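Local coordinates for uncharacterized protein (PDB 4JZA) that probably removes the 3-phosphate from phosphatidylinositol 3-phosphate, as a Legionella phosphoinositide phosphatase that may act on host lipid metabolism, at residues A[37-42]-A[601-606]; A[190-195]-A[293-298]; A[301-304]-A[310-313]; A[595-600]-A[635-640]. All blocks are in the same frame, centred on the assembly; numbering follows the deposited sequence.

How the interactions relate
The four contacts form two pairs on opposite sides of the chain's centre. Interactions 1 and 4 lie about 10 Å apart, centre to centre, and both use helix 587-602. Met601 SE and Arg637 CD, from the one and the other, touch at 3.6 Å. Interactions 2 and 3 have centres about 11 Å apart and are joined by a hydrogen bond from Arg194 NH2 to Leu313 O. The centres of different pairs are 45 to 59 Å apart. Along the chain, 37-42 opens interaction 1, whose long loop encloses interactions 2 and 3 in series. Interaction 4 crosses interaction 1 through 595-600 and 635-640. One pair fastens helices beside the N-terminal strands, the other the helical insertion.

Interaction 1: residues A[37-42]-A[601-606]; sequences QKPDYH and MSRHQH
Pro39 covers one face of the Arg603 guanidinium where the loop after strand 31-35 meets the break between helix 587-602 and helix 604-612. Both lie at helix starts: Pro39 just precedes Asp40, the N-cap of helix 41-62, whose OD1 takes the backbone N of Arg43. Arg603 leaves helical geometry with a positive phi (73°) and is itself the N-cap of the next helix.

Packing over the guanidinium face carries most of the contact. Pro39 CB lies over the middle of the group, 3.7 Å from Arg603 NE and 3.8 Å from Arg603 CZ, while Pro39 CG lies 3.8 Å from Arg603 NE. His606 CD2 lies by the opposite face, toward its rim. A bend at chi3 (128°) turns the guanidinium from its aliphatic stem to sit between these two atoms.

The polar part is slighter. Tyr41 OH receives a weak hydrogen bond from Arg603 NH2, and the phenol ring stands 78° from the guanidinium plane; the position of NH2 is less certain than the rest. The stronger partner of Arg603 is Asp647 of helix 643-652, whose OD1 forms a salt bridge with NH2, subject to the same caution, and whose OD2 bonds to His606 NE2.

At the strand-side end, van der Waals packing pairs Gln37 with Met601, a selenomethionine. The two chains run side by side in the same direction, and the bend at the selenium brings Met601 CE to 3.7 Å from Gln37 NE2.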
# COMPACT_ATOMS: atom_id res chain seq x y z
N GLN A 37 15.93 -14.49 -20.96
CA GLN A 37 16.44 -13.21 -21.42
C GLN A 37 15.32 -12.18 -21.42
O GLN A 37 15.48 -11.00 -21.07
CB GLN A 37 16.99 -13.37 -22.84
CG GLN A 37 17.88 -12.21 -23.27
CD GLN A 37 17.42 -11.40 -24.50
OE1 GLN A 37 16.26 -11.45 -24.90
NE2 GLN A 37 18.35 -10.62 -25.09
N LYS A 38 14.15 -12.68 -21.81
CA LYS A 38 12.99 -11.87 -22.15
C LYS A 38 12.07 -11.84 -20.93
O LYS A 38 11.69 -12.87 -20.39
CB LYS A 38 12.34 -12.56 -23.33
CG LYS A 38 11.01 -12.07 -23.82
CD LYS A 38 10.51 -13.01 -24.93
CE LYS A 38 8.99 -13.00 -25.08
NZ LYS A 38 8.55 -11.82 -25.88
N PRO A 39 11.69 -10.63 -20.48
CA PRO A 39 10.69 -10.61 -19.39
C PRO A 39 9.48 -11.49 -19.69
O PRO A 39 8.98 -11.51 -20.82
CB PRO A 39 10.24 -9.15 -19.36
CG PRO A 39 11.20 -8.40 -20.22
CD PRO A 39 11.79 -9.35 -21.18
N ASP A 40 8.97 -12.16 -18.67
CA ASP A 40 7.76 -12.98 -18.79
C ASP A 40 6.55 -12.24 -18.19
O ASP A 40 6.28 -12.33 -16.98
CB ASP A 40 7.98 -14.32 -18.10
CG ASP A 40 6.82 -15.26 -18.29
OD1 ASP A 40 5.78 -14.83 -18.83
OD2 ASP A 40 6.99 -16.43 -17.91
N TYR A 41 5.83 -11.50 -19.01
CA TYR A 41 4.75 -10.69 -18.45
C TYR A 41 3.53 -11.55 -18.05
O TYR A 41 2.81 -11.19 -17.13
CB TYR A 41 4.46 -9.45 -19.34
CG TYR A 41 5.49 -8.33 -19.11
CD1 TYR A 41 5.63 -7.71 -17.83
CD2 TYR A 41 6.38 -7.91 -20.13
CE1 TYR A 41 6.58 -6.70 -17.60
CE2 TYR A 41 7.33 -6.91 -19.90
CZ TYR A 41 7.42 -6.32 -18.64
OH TYR A 41 8.34 -5.33 -18.40
N HIS A 42 3.34 -12.70 -18.68
CA HIS A 42 2.34 -13.64 -18.18
C HIS A 42 2.59 -14.07 -16.73
O HIS A 42 1.65 -14.21 -15.95
CB HIS A 42 2.16 -14.88 -19.06
CG HIS A 42 1.05 -15.75 -18.59
ND1 HIS A 42 1.24 -16.78 -17.68
CD2 HIS A 42 -0.29 -15.67 -18.80
CE1 HIS A 42 0.06 -17.32 -17.38
NE2 HIS A 42 -0.88 -16.66 -18.05
N MSE A 601 18.95 -6.19 -17.14
CA MSE A 601 18.16 -7.28 -17.74
C MSE A 601 18.15 -8.59 -16.98
O MSE A 601 17.38 -9.44 -17.28
CB MSE A 601 18.64 -7.54 -19.14
CG MSE A 601 18.31 -6.32 -20.02
SE MSE A 601 19.02 -6.43 -21.85
CE MSE A 601 18.12 -8.10 -22.35
N SER A 602 19.02 -8.78 -16.00
CA SER A 602 18.92 -9.97 -15.17
C SER A 602 17.60 -9.92 -14.44
O SER A 602 17.00 -10.97 -14.08
CB SER A 602 20.07 -10.03 -14.17
OG SER A 602 20.02 -8.96 -13.25
N ARG A 603 17.17 -8.67 -14.20
CA ARG A 603 15.89 -8.37 -13.57
C ARG A 603 15.93 -8.68 -12.11
O ARG A 603 14.91 -8.80 -11.47
CB ARG A 603 14.72 -9.14 -14.19
CG ARG A 603 14.47 -8.83 -15.66
CD ARG A 603 13.05 -9.17 -16.08
NE ARG A 603 12.57 -7.96 -16.70
CZ ARG A 603 11.50 -7.28 -16.35
NH1 ARG A 603 10.66 -7.70 -15.42
NH2 ARG A 603 11.26 -6.15 -16.98
N HIS A 604 17.12 -8.84 -11.56
CA HIS A 604 17.21 -9.05 -10.16
C HIS A 604 16.49 -7.93 -9.35
O HIS A 604 15.69 -8.22 -8.49
CB HIS A 604 18.65 -9.10 -9.76
CG HIS A 604 18.87 -9.10 -8.29
ND1 HIS A 604 18.77 -10.24 -7.53
CD2 HIS A 604 19.20 -8.10 -7.43
CE1 HIS A 604 18.96 -9.94 -6.26
NE2 HIS A 604 19.22 -8.65 -6.17
N GLN A 605 16.79 -6.67 -9.62
CA GLN A 605 16.13 -5.59 -8.89
C GLN A 605 14.64 -5.55 -9.16
O GLN A 605 13.87 -5.11 -8.31
CB GLN A 605 16.71 -4.23 -9.31
CG GLN A 605 18.16 -4.00 -8.90
CD GLN A 605 18.36 -4.09 -7.39
OE1 GLN A 605 17.43 -3.95 -6.63
NE2 GLN A 605 19.59 -4.31 -6.97
N HIS A 606 14.22 -5.95 -10.34
CA HIS A 606 12.82 -5.88 -10.69
C HIS A 606 12.06 -6.83 -9.77
O HIS A 606 10.96 -6.50 -9.28
CB HIS A 606 12.56 -6.30 -12.14
CG HIS A 606 13.17 -5.40 -13.18
ND1 HIS A 606 14.51 -5.06 -13.20
CD2 HIS A 606 12.64 -4.88 -14.31
CE1 HIS A 606 14.76 -4.33 -14.27
NE2 HIS A 606 13.65 -4.23 -14.97

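Interaction 2: residues A[190-195]-A[293-298]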
# COMPACT_ATOMS: atom_id res chain seq x y z
N PRO A 190 -11.32 4.94 19.34
CA PRO A 190 -12.67 5.45 19.33
C PRO A 190 -12.70 6.80 18.63
O PRO A 190 -11.75 7.61 18.78
CB PRO A 190 -12.99 5.62 20.82
CG PRO A 190 -11.67 5.82 21.51
CD PRO A 190 -10.60 5.32 20.57
N GLY A 191 -13.81 7.04 17.92
CA GLY A 191 -14.05 8.29 17.15
C GLY A 191 -13.68 9.60 17.84
O GLY A 191 -13.14 10.51 17.22
N TRP A 192 -13.99 9.70 19.13
CA TRP A 192 -13.71 10.91 19.86
C TRP A 192 -12.26 11.24 19.90
O TRP A 192 -11.89 12.42 20.01
CB TRP A 192 -14.25 10.81 21.28
CG TRP A 192 -13.61 9.83 22.21
CD1 TRP A 192 -14.08 8.57 22.55
CD2 TRP A 192 -12.45 10.07 23.05
NE1 TRP A 192 -13.24 8.01 23.53
CE2 TRP A 192 -12.26 8.91 23.85
CE3 TRP A 192 -11.57 11.15 23.19
CZ2 TRP A 192 -11.19 8.80 24.75
CZ3 TRP A 192 -10.49 11.04 24.08
CH2 TRP A 192 -10.31 9.88 24.84
N LEU A 193 -11.42 10.21 19.82
CA LEU A 193 -9.96 10.40 19.88
C LEU A 193 -9.44 10.90 18.57
O LEU A 193 -8.57 11.77 18.52
CB LEU A 193 -9.27 9.10 20.23
CG LEU A 193 -7.79 9.16 20.60
CD1 LEU A 193 -7.43 10.19 21.67
CD2 LEU A 193 -7.45 7.77 21.07
N ARG A 194 -10.02 10.35 17.50
CA ARG A 194 -9.71 10.80 16.17
C ARG A 194 -10.07 12.25 15.96
O ARG A 194 -9.32 12.95 15.31
CB ARG A 194 -10.45 9.98 15.15
CG ARG A 194 -9.92 8.58 15.02
CD ARG A 194 -10.52 7.89 13.81
NE ARG A 194 -10.32 6.44 13.88
CZ ARG A 194 -9.15 5.83 13.66
NH1 ARG A 194 -8.05 6.52 13.40
NH2 ARG A 194 -9.08 4.51 13.72
N ASP A 195 -11.19 12.69 16.52
CA ASP A 195 -11.65 14.07 16.34
C ASP A 195 -10.84 15.14 17.11
O ASP A 195 -11.02 16.30 16.87
CB ASP A 195 -13.13 14.16 16.68
CG ASP A 195 -14.01 13.31 15.73
OD1 ASP A 195 -13.52 12.81 14.68
OD2 ASP A 195 -15.20 13.13 16.05
N LYS A 293 -18.32 13.97 27.67
CA LYS A 293 -18.08 13.25 28.92
C LYS A 293 -18.91 12.01 29.03
O LYS A 293 -18.50 11.05 29.61
CB LYS A 293 -18.31 14.16 30.13
CG LYS A 293 -19.76 14.51 30.37
CD LYS A 293 -19.91 15.80 31.16
CE LYS A 293 -21.34 16.34 31.12
NZ LYS A 293 -21.48 17.57 31.95
N TRP A 294 -20.09 12.05 28.45
CA TRP A 294 -21.00 10.91 28.43
C TRP A 294 -20.33 9.74 27.77
O TRP A 294 -20.59 8.60 28.10
CB TRP A 294 -22.26 11.26 27.65
CG TRP A 294 -23.16 12.11 28.45
CD1 TRP A 294 -23.26 13.46 28.42
CD2 TRP A 294 -24.04 11.66 29.48
NE1 TRP A 294 -24.16 13.88 29.35
CE2 TRP A 294 -24.66 12.80 30.02
CE3 TRP A 294 -24.37 10.40 30.00
CZ2 TRP A 294 -25.61 12.74 31.03
CZ3 TRP A 294 -25.32 10.32 31.01
CH2 TRP A 294 -25.93 11.50 31.53
N GLU A 295 -19.45 10.05 26.83
CA GLU A 295 -18.92 9.06 25.93
C GLU A 295 -17.51 8.60 26.34
O GLU A 295 -17.20 7.41 26.24
CB GLU A 295 -19.08 9.57 24.46
CG GLU A 295 -17.87 9.58 23.56
CD GLU A 295 -18.20 9.96 22.10
OE1 GLU A 295 -18.92 10.96 21.84
OE2 GLU A 295 -17.70 9.24 21.20
N ILE A 296 -16.70 9.51 26.91
CA ILE A 296 -15.33 9.17 27.22
C ILE A 296 -14.97 8.84 28.65
O ILE A 296 -13.84 8.49 28.91
CB ILE A 296 -14.38 10.25 26.72
CG1 ILE A 296 -14.37 11.52 27.55
CG2 ILE A 296 -14.76 10.58 25.31
CD1 ILE A 296 -13.24 12.45 27.14
N TRP A 297 -15.90 8.94 29.58
CA TRP A 297 -15.51 8.83 31.00
C TRP A 297 -14.98 7.45 31.39
O TRP A 297 -14.29 7.32 32.39
CB TRP A 297 -16.69 9.16 31.90
CG TRP A 297 -17.73 8.17 31.82
CD1 TRP A 297 -18.82 8.22 31.03
CD2 TRP A 297 -17.81 6.96 32.55
NE1 TRP A 297 -19.62 7.13 31.25
CE2 TRP A 297 -19.01 6.32 32.16
CE3 TRP A 297 -17.02 6.37 33.53
CZ2 TRP A 297 -19.42 5.12 32.70
CZ3 TRP A 297 -17.42 5.16 34.07
CH2 TRP A 297 -18.61 4.55 33.65
N ASP A 298 -15.39 6.40 30.67
CA ASP A 298 -14.92 5.07 31.00
C ASP A 298 -13.71 4.67 30.17
O ASP A 298 -13.18 3.60 30.37
CB ASP A 298 -16.00 4.01 30.86
CG ASP A 298 -15.82 2.83 31.88
OD1 ASP A 298 -14.78 2.73 32.56
OD2 ASP A 298 -16.75 1.99 32.04
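Ile296 sets its CG2 methyl over the pyrrole part of the Trp192 indole, a CH-pi contact between two very short helices, 191-194 and 293-296. The methyl lies over the face of the five-membered ring, and the two side chains cross at about a right angle. Behind it, Ile296 CB reaches Trp192 CE2 at 3.8 Å, which extends the cover to the seam with the benzene ring.

Glu295 adds a looser touch on the same side chain. It runs past the tryptophan in the opposite direction, and OE2 comes to 3.8 Å from Trp192 CB with the carboxylate plane turned 75° from the ring. No hydrogen bond crosses between the segments, and the join is essentially apolar, with both Trp192 and Ile296 buried.

Torsions and local neighbours place the ring. With Trp192 CG between the backbone N and the carbonyl carbon (chi1 67°), the indole lies with one face toward Ile296 and the other toward Leu193 of its own helix, whose CB sits near the rim, 4.2 Å above the ring plane. Trp192 NE1 makes a weak hydrogen bond to Thr299 OG1, just beyond the second segment, and Phe204 meets the ring edge-to-face.

Segment 190-195 falls within the phosphoinositide phosphatase insertion domain, and the contact joins helix 191-194 to helix 293-296 across a stretch of chain that is mostly helical and holds no strand: Trp192 packs against Phe204 of helix 198-206, while Ile296 leans on Tyr214 at the start of helix 214-234.

Interaction 3: residues A[301-304]-A[310-313]; sequences TQIS and YWVL
The Trp311 indole lies under the CG2 methyl of Ile303 and donates its N-H to the same residue, which ties loop 301-304, with helical backbone angles in 302-304, to the short helix 308-311 that follows it. Both belong to the helical excursion inserted between strands 159-166 and 352-359, neighbours in the mixed sheet. In this CH-pi contact the methyl is 3.7 Å from the centroid of the five-membered ring of Trp311, displaced toward the rim, and 3.6 Å from Trp311 CD1. With CG2 anti to the backbone N, the methyl lies on the same side as the residue's own carbonyl, and one isoleucine meets the indole both by methyl and by backbone.

That carbonyl supplies the polar half of the contact. Trp311 NE1 donates to Ile303 O at 2.9 Å through a bent bond of 139°, arriving above the carbonyl plane. The carbonyls of Ile303 and Leu306 both accept from the buried N-H, the second only weakly. On the face away from the methyl, Tyr310 CD2 lies 4.0 Å above the indole plane.

Ile303 also packs on Trp192 and Leu193 of helix 191-194, and Cys205 of helix 198-206 touches both Ile303 and Trp311. Farther along the indole, Trp311 CZ2 passes 3.9 Å from Ile303 CA.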
# COMPACT_ATOMS: atom_id res chain seq x y z
N THR A 301 -8.93 7.18 30.25
CA THR A 301 -7.69 6.94 30.97
C THR A 301 -7.02 5.66 30.52
O THR A 301 -5.96 5.31 31.01
CB THR A 301 -7.88 6.87 32.50
OG1 THR A 301 -8.85 5.90 32.82
CG2 THR A 301 -8.27 8.21 33.03
N GLN A 302 -7.61 4.98 29.55
CA GLN A 302 -7.03 3.76 29.04
C GLN A 302 -6.16 3.96 27.84
O GLN A 302 -5.40 3.05 27.45
CB GLN A 302 -8.15 2.81 28.71
CG GLN A 302 -8.87 2.40 29.98
CD GLN A 302 -10.04 1.54 29.69
OE1 GLN A 302 -10.19 1.05 28.58
NE2 GLN A 302 -10.90 1.40 30.65
N ILE A 303 -6.24 5.16 27.26
CA ILE A 303 -5.54 5.44 26.02
C ILE A 303 -4.02 5.29 26.19
O ILE A 303 -3.38 4.57 25.41
CB ILE A 303 -5.89 6.84 25.46
CG1 ILE A 303 -7.40 6.98 25.16
CG2 ILE A 303 -5.15 7.09 24.16
CD1 ILE A 303 -8.01 5.91 24.27
N SER A 304 -3.47 5.92 27.21
CA SER A 304 -2.01 6.04 27.33
C SER A 304 -1.32 4.73 27.58
O SER A 304 -0.10 4.67 27.59
CB SER A 304 -1.64 7.03 28.44
OG SER A 304 -2.07 6.53 29.67
N TYR A 310 -0.16 3.73 17.42
CA TYR A 310 -1.19 2.72 17.24
C TYR A 310 -2.51 3.42 17.07
O TYR A 310 -3.28 3.09 16.16
CB TYR A 310 -1.25 1.77 18.44
CG TYR A 310 -2.34 0.81 18.36
CD1 TYR A 310 -2.31 -0.22 17.43
CD2 TYR A 310 -3.45 0.90 19.21
CE1 TYR A 310 -3.35 -1.13 17.33
CE2 TYR A 310 -4.49 -0.02 19.12
CZ TYR A 310 -4.45 -1.04 18.17
OH TYR A 310 -5.47 -1.97 18.04
N TRP A 311 -2.78 4.43 17.89
CA TRP A 311 -4.11 5.07 17.89
C TRP A 311 -4.45 5.86 16.61
O TRP A 311 -5.60 6.07 16.31
CB TRP A 311 -4.30 5.99 19.12
CG TRP A 311 -4.24 5.28 20.47
CD1 TRP A 311 -3.35 5.50 21.45
CD2 TRP A 311 -5.12 4.25 20.96
NE1 TRP A 311 -3.60 4.68 22.51
CE2 TRP A 311 -4.70 3.91 22.23
CE3 TRP A 311 -6.24 3.62 20.44
CZ2 TRP A 311 -5.32 2.94 22.99
CZ3 TRP A 311 -6.88 2.65 21.21
CH2 TRP A 311 -6.43 2.34 22.46
N VAL A 312 -3.45 6.31 15.88
CA VAL A 312 -3.72 7.00 14.61
C VAL A 312 -4.03 6.04 13.44
O VAL A 312 -4.55 6.45 12.37
CB VAL A 312 -2.59 7.98 14.26
CG1 VAL A 312 -2.42 9.00 15.37
CG2 VAL A 312 -1.28 7.24 14.03
N LEU A 313 -3.74 4.75 13.62
CA LEU A 313 -4.09 3.82 12.58
C LEU A 313 -5.59 3.91 12.34
O LEU A 313 -6.33 4.16 13.25
CB LEU A 313 -3.71 2.39 12.98
CG LEU A 313 -2.23 2.08 13.07
CD1 LEU A 313 -2.05 0.64 13.48
CD2 LEU A 313 -1.56 2.32 11.74

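Interaction 4: residues A[595-600]-A[635-640]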
# COMPACT_ATOMS: atom_id res chain seq x y z
N LEU A 595 27.67 -4.00 -19.20
CA LEU A 595 27.52 -4.45 -17.84
C LEU A 595 26.24 -3.92 -17.24
O LEU A 595 25.48 -4.70 -16.68
CB LEU A 595 28.69 -4.03 -16.96
CG LEU A 595 29.97 -4.80 -17.28
CD1 LEU A 595 31.20 -4.02 -16.81
CD2 LEU A 595 29.94 -6.21 -16.70
N VAL A 596 25.97 -2.62 -17.38
CA VAL A 596 24.72 -2.08 -16.88
C VAL A 596 23.52 -2.78 -17.47
O VAL A 596 22.59 -3.20 -16.74
CB VAL A 596 24.52 -0.60 -17.16
CG1 VAL A 596 23.15 -0.18 -16.68
CG2 VAL A 596 25.54 0.19 -16.38
N ALA A 597 23.51 -2.88 -18.78
CA ALA A 597 22.40 -3.50 -19.48
C ALA A 597 22.26 -4.94 -18.99
O ALA A 597 21.15 -5.40 -18.71
CB ALA A 597 22.60 -3.43 -21.00
N ASP A 598 23.36 -5.65 -18.83
CA ASP A 598 23.29 -7.05 -18.33
C ASP A 598 22.64 -7.17 -16.97
O ASP A 598 21.84 -8.09 -16.74
CB ASP A 598 24.68 -7.68 -18.22
CG ASP A 598 25.20 -8.18 -19.54
OD1 ASP A 598 24.41 -8.24 -20.50
OD2 ASP A 598 26.40 -8.49 -19.61
N LEU A 599 23.03 -6.26 -16.08
CA LEU A 599 22.53 -6.28 -14.72
C LEU A 599 21.05 -5.94 -14.71
O LEU A 599 20.27 -6.65 -14.12
CB LEU A 599 23.34 -5.36 -13.82
CG LEU A 599 24.77 -5.87 -13.49
CD1 LEU A 599 25.46 -4.88 -12.59
CD2 LEU A 599 24.81 -7.20 -12.78
N TYR A 600 20.69 -4.87 -15.42
CA TYR A 600 19.33 -4.43 -15.52
C TYR A 600 18.50 -5.56 -16.07
O TYR A 600 17.48 -5.91 -15.50
CB TYR A 600 19.22 -3.15 -16.36
CG TYR A 600 17.81 -2.59 -16.41
CD1 TYR A 600 16.86 -3.14 -17.25
CD2 TYR A 600 17.45 -1.51 -15.61
CE1 TYR A 600 15.59 -2.66 -17.30
CE2 TYR A 600 16.17 -1.02 -15.62
CZ TYR A 600 15.24 -1.60 -16.47
OH TYR A 600 13.95 -1.13 -16.49
N ARG A 635 16.75 -1.47 -24.92
CA ARG A 635 15.67 -1.46 -25.88
C ARG A 635 15.97 -2.32 -27.09
O ARG A 635 15.11 -3.04 -27.57
CB ARG A 635 15.32 -0.04 -26.33
CG ARG A 635 14.35 0.77 -25.45
CD ARG A 635 14.15 2.14 -26.09
NE ARG A 635 14.36 3.25 -25.18
CZ ARG A 635 15.24 4.23 -25.36
NH1 ARG A 635 16.04 4.24 -26.40
NH2 ARG A 635 15.35 5.23 -24.47
N LYS A 636 17.19 -2.23 -27.58
CA LYS A 636 17.54 -2.91 -28.81
C LYS A 636 17.83 -4.36 -28.50
O LYS A 636 17.40 -5.25 -29.22
CB LYS A 636 18.69 -2.17 -29.53
CG LYS A 636 18.21 -0.79 -30.07
CD LYS A 636 19.24 0.01 -30.87
CE LYS A 636 20.47 0.40 -30.05
NZ LYS A 636 21.41 1.23 -30.85
N ARG A 637 18.48 -4.66 -27.40
CA ARG A 637 18.64 -6.06 -27.04
C ARG A 637 17.31 -6.84 -26.94
O ARG A 637 17.25 -8.05 -27.26
CB ARG A 637 19.39 -6.15 -25.71
CG ARG A 637 20.89 -5.96 -25.82
CD ARG A 637 21.45 -6.08 -24.42
NE ARG A 637 22.85 -5.74 -24.25
CZ ARG A 637 23.54 -6.09 -23.17
NH1 ARG A 637 22.96 -6.80 -22.23
NH2 ARG A 637 24.82 -5.75 -23.05
N LEU A 638 16.26 -6.16 -26.47
CA LEU A 638 14.93 -6.75 -26.36
C LEU A 638 14.06 -6.55 -27.60
O LEU A 638 12.95 -7.04 -27.64
CB LEU A 638 14.21 -6.16 -25.15
CG LEU A 638 14.80 -6.52 -23.78
CD1 LEU A 638 14.21 -5.65 -22.70
CD2 LEU A 638 14.52 -7.96 -23.47
N ASP A 639 14.58 -5.79 -28.56
CA ASP A 639 13.96 -5.47 -29.81
C ASP A 639 12.66 -4.70 -29.66
O ASP A 639 11.81 -4.80 -30.52
CB ASP A 639 13.74 -6.77 -30.65
CG ASP A 639 13.63 -6.51 -32.18
OD1 ASP A 639 14.31 -5.57 -32.68
OD2 ASP A 639 12.86 -7.24 -32.85
N SER A 640 12.51 -3.91 -28.60
CA SER A 640 11.23 -3.26 -28.35
C SER A 640 11.49 -1.85 -27.89
O SER A 640 12.30 -1.67 -26.98
CB SER A 640 10.46 -4.03 -27.27
OG SER A 640 9.12 -3.53 -27.10
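Arg637 NH1 donates to Asp598 OD1 at 2.7 Å, the hydrogen bond of a salt bridge between helix 587-602 and the last turn of helix 628-637. At 150° the bond is fairly straight. It meets OD1 on the anti side and tilted from the carboxylate plane, and the two charged groups are turned 52° from each other, so the aspartate grips the arginine through one oxygen rather than in a bidentate, coplanar pairing.

Ala597, one residue earlier, supports the same guanidinium from a face. Its CB sits over the centre of the group, 3.6 Å from Arg637 CZ, and the small methyl lets the flat cation lie close to the helix surface. Arg637 crosses the gap fully stretched from CG to NE (chi2 180°), which carries the guanidinium to the neighbouring helix.

The remaining nitrogens are held too: NE forms a salt bridge with Glu633 OE2 one turn back in its own helix, and NH2 bonds to Ser594 O. With NH1, NE and NH2 all engaged, the rotation of the group is well defined, and the two carboxylates would probably stabilise its positive charge.

Arg637 stands at the helix end, where a Schellman motif closes the turn: Ser640 N bonds to Arg635 O at 2.9 Å and Asp639 N to Lys636 O at 2.9 Å. Helix 587-602 here lies against helix 628-637 through Ala597, packs on helix 556-574 through Leu595, Val596 and Leu599, and reaches Met151, just past strand 144-150, through Asp598.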